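Local coordinates for CalU16 (Micromonospora echinospora, PDB 4FPW), which probably confers self-resistance to an enediyne antibiotic by a self-sacrifice mechanism, at residues D72-E77 against R81-W86. Residues are numbered along the deposited sequence; the frame is centred on the assembly and turned at random.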
loop_
_atom_site.group_PDB
_atom_site.type_symbol
_atom_site.label_atom_id
_atom_site.label_comp_id
_atom_site.label_asym_id
_atom_site.label_seq_id
_atom_site.Cartn_x
_atom_site.Cartn_y
_atom_site.Cartn_z
ATOM N N ASP A 72 4.695 -12.060 4.814
ATOM C CA ASP A 72 3.852 -12.673 5.815
ATOM C C ASP A 72 2.756 -11.718 6.198
ATOM O O ASP A 72 2.788 -10.538 5.857
ATOM C CB ASP A 72 4.682 -13.123 7.008
ATOM C CG ASP A 72 5.638 -14.220 6.625
ATOM O OD1 ASP A 72 5.153 -15.328 6.290
ATOM O OD2 ASP A 72 6.861 -13.965 6.601
ATOM N N ILE A 73 1.775 -12.270 6.885
ATOM C CA ILE A 73 0.622 -11.550 7.291
ATOM C C ILE A 73 0.769 -11.413 8.786
ATOM O O ILE A 73 0.304 -12.260 9.558
ATOM C CB ILE A 73 -0.649 -12.311 6.863
ATOM C CG1 ILE A 73 -0.662 -12.444 5.328
ATOM C CG2 ILE A 73 -1.907 -11.614 7.364
ATOM C CD1 ILE A 73 -1.847 -13.207 4.770
ATOM N N LEU A 74 1.433 -10.331 9.185
ATOM C CA LEU A 74 1.686 -10.050 10.600
ATOM C C LEU A 74 0.365 -9.772 11.336
ATOM O O LEU A 74 -0.025 -10.548 12.218
ATOM C CB LEU A 74 2.684 -8.882 10.759
ATOM C CG LEU A 74 3.947 -8.932 9.882
ATOM C CD1 LEU A 74 4.838 -7.704 10.047
ATOM C CD2 LEU A 74 4.738 -10.208 10.145
ATOM N N ARG A 75 -0.346 -8.710 10.941
ATOM C CA ARG A 75 -1.598 -8.296 11.619
ATOM C C ARG A 75 -2.799 -8.202 10.671
ATOM O O ARG A 75 -2.684 -7.691 9.549
ATOM C CB ARG A 75 -1.401 -6.935 12.289
ATOM C CG ARG A 75 -2.352 -6.658 13.442
ATOM C CD ARG A 75 -1.896 -7.388 14.687
ATOM N NE ARG A 75 -2.658 -6.976 15.851
ATOM C CZ ARG A 75 -2.760 -7.666 16.979
ATOM N NH1 ARG A 75 -2.137 -8.833 17.121
ATOM N NH2 ARG A 75 -3.495 -7.184 17.970
ATOM N N CYS A 76 -3.949 -8.687 11.136
ATOM C CA CYS A 76 -5.198 -8.597 10.384
ATOM C C CYS A 76 -6.345 -8.334 11.353
ATOM O O CYS A 76 -6.776 -9.239 12.091
ATOM C CB CYS A 76 -5.454 -9.872 9.575
ATOM S SG CYS A 76 -6.520 -9.632 8.123
ATOM N N GLU A 77 -6.814 -7.084 11.347
ATOM C CA GLU A 77 -7.893 -6.613 12.217
ATOM C C GLU A 77 -9.048 -6.151 11.332
ATOM O O GLU A 77 -9.249 -4.946 11.153
ATOM C CB GLU A 77 -7.384 -5.457 13.099
ATOM C CG GLU A 77 -6.357 -5.887 14.146
ATOM C CD GLU A 77 -5.561 -4.751 14.793
ATOM O OE1 GLU A 77 -5.723 -3.566 14.434
ATOM O OE2 GLU A 77 -4.755 -5.052 15.690
ATOM N N ARG A 81 -7.618 -2.832 9.937
ATOM C CA ARG A 81 -6.168 -2.800 9.841
ATOM C C ARG A 81 -5.591 -4.060 9.220
ATOM O O ARG A 81 -6.168 -5.146 9.302
ATOM C CB ARG A 81 -5.577 -2.547 11.228
ATOM C CG ARG A 81 -4.105 -2.894 11.352
ATOM C CD ARG A 81 -3.545 -2.495 12.704
ATOM N NE ARG A 81 -2.094 -2.397 12.650
ATOM C CZ ARG A 81 -1.301 -2.295 13.712
ATOM N NH1 ARG A 81 -1.808 -2.267 14.942
ATOM N NH2 ARG A 81 0.013 -2.218 13.538
ATOM N N LEU A 82 -4.434 -3.892 8.600
ATOM C CA LEU A 82 -3.799 -4.951 7.850
ATOM C C LEU A 82 -2.336 -4.584 7.845
ATOM O O LEU A 82 -1.995 -3.478 7.402
ATOM C CB LEU A 82 -4.354 -4.967 6.411
ATOM C CG LEU A 82 -4.382 -6.229 5.522
ATOM C CD1 LEU A 82 -3.433 -6.121 4.338
ATOM C CD2 LEU A 82 -4.127 -7.512 6.309
ATOM N N THR A 83 -1.494 -5.456 8.412
ATOM C CA THR A 83 -0.049 -5.316 8.307
ATOM C C THR A 83 0.556 -6.606 7.737
ATOM O O THR A 83 0.160 -7.719 8.088
ATOM C CB THR A 83 0.610 -4.997 9.657
ATOM O OG1 THR A 83 -0.142 -3.984 10.331
ATOM C CG2 THR A 83 2.065 -4.520 9.458
ATOM N N ILE A 84 1.521 -6.429 6.851
ATOM C CA ILE A 84 2.187 -7.522 6.204
ATOM C C ILE A 84 3.649 -7.160 5.989
ATOM O O ILE A 84 3.984 -5.967 5.879
ATOM C CB ILE A 84 1.562 -7.832 4.836
ATOM C CG1 ILE A 84 1.566 -6.596 3.919
ATOM C CG2 ILE A 84 0.162 -8.357 5.010
ATOM C CD1 ILE A 84 1.681 -6.957 2.458
ATOM N N SER A 85 4.506 -8.181 5.934
ATOM C CA SER A 85 5.921 -7.984 5.594
ATOM C C SER A 85 6.002 -7.934 4.095
ATOM O O SER A 85 5.051 -8.271 3.412
ATOM C CB SER A 85 6.822 -9.128 6.119
ATOM O OG SER A 85 6.632 -10.340 5.389
ATOM N N TRP A 86 7.146 -7.529 3.582
ATOM C CA TRP A 86 7.264 -7.257 2.169
ATOM C C TRP A 86 8.691 -7.579 1.703
ATOM O O TRP A 86 9.621 -6.775 1.898
ATOM C CB TRP A 86 6.904 -5.794 1.923
ATOM C CG TRP A 86 6.675 -5.461 0.512
ATOM C CD1 TRP A 86 7.592 -5.002 -0.381
ATOM C CD2 TRP A 86 5.438 -5.557 -0.190
ATOM N NE1 TRP A 86 7.009 -4.822 -1.615
ATOM C CE2 TRP A 86 5.681 -5.149 -1.520
ATOM C CE3 TRP A 86 4.141 -5.955 0.177
ATOM C CZ2 TRP A 86 4.683 -5.118 -2.481
ATOM C CZ3 TRP A 86 3.143 -5.908 -0.770
ATOM C CH2 TRP A 86 3.416 -5.489 -2.091
HETATM O O HOH W 1 8.168 -11.887 7.139
#
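Glu77 and Arg81 pair through both backbone bonds, Glu77 N to Arg81 O at 2.9 Å and Arg81 N to Glu77 O at 2.9 Å, and their side chains run alongside each other on one face of the sheet. OE2 of Glu77 lies 4.1 Å from NH1 of Arg81, well out of the guanidinium plane, so the two are near only as opposite charges. OE2 instead accepts from NE of Arg75 (2.9 Å, a salt bridge), on its anti side and tilted from the carboxylate plane. With CG anti to the backbone N (chi1 -157°), CG of Arg75 lies over one face of the Arg81 guanidinium, offset toward its rim; the bend at chi2 then turns NE toward Glu77. Arg81 itself turns to Glu97 on strand 94-103, in a salt bridge through NH2. On the other face, SG of Cys76 touches CD2 of Leu82 at 3.7 Å, and Trp37 of helix 33-41 packs against both. Further along, Thr83 faces Leu74 and Arg75 together, which defines a classic beta bulge; Thr83 N to Arg75 O (2.8 Å) is nearly straight at 169°. Beyond it, Asp72 N donates to OG of Ser85 (2.7 Å), Ser85 N returns a bond to Asp72 O, and a water links the hydroxyl to Asp72 OD2. With strands 75-77 and 81-86 at 167°, this is a bulged antiparallel hairpin within the helix-backed sheet of the Bet v 1-like fold.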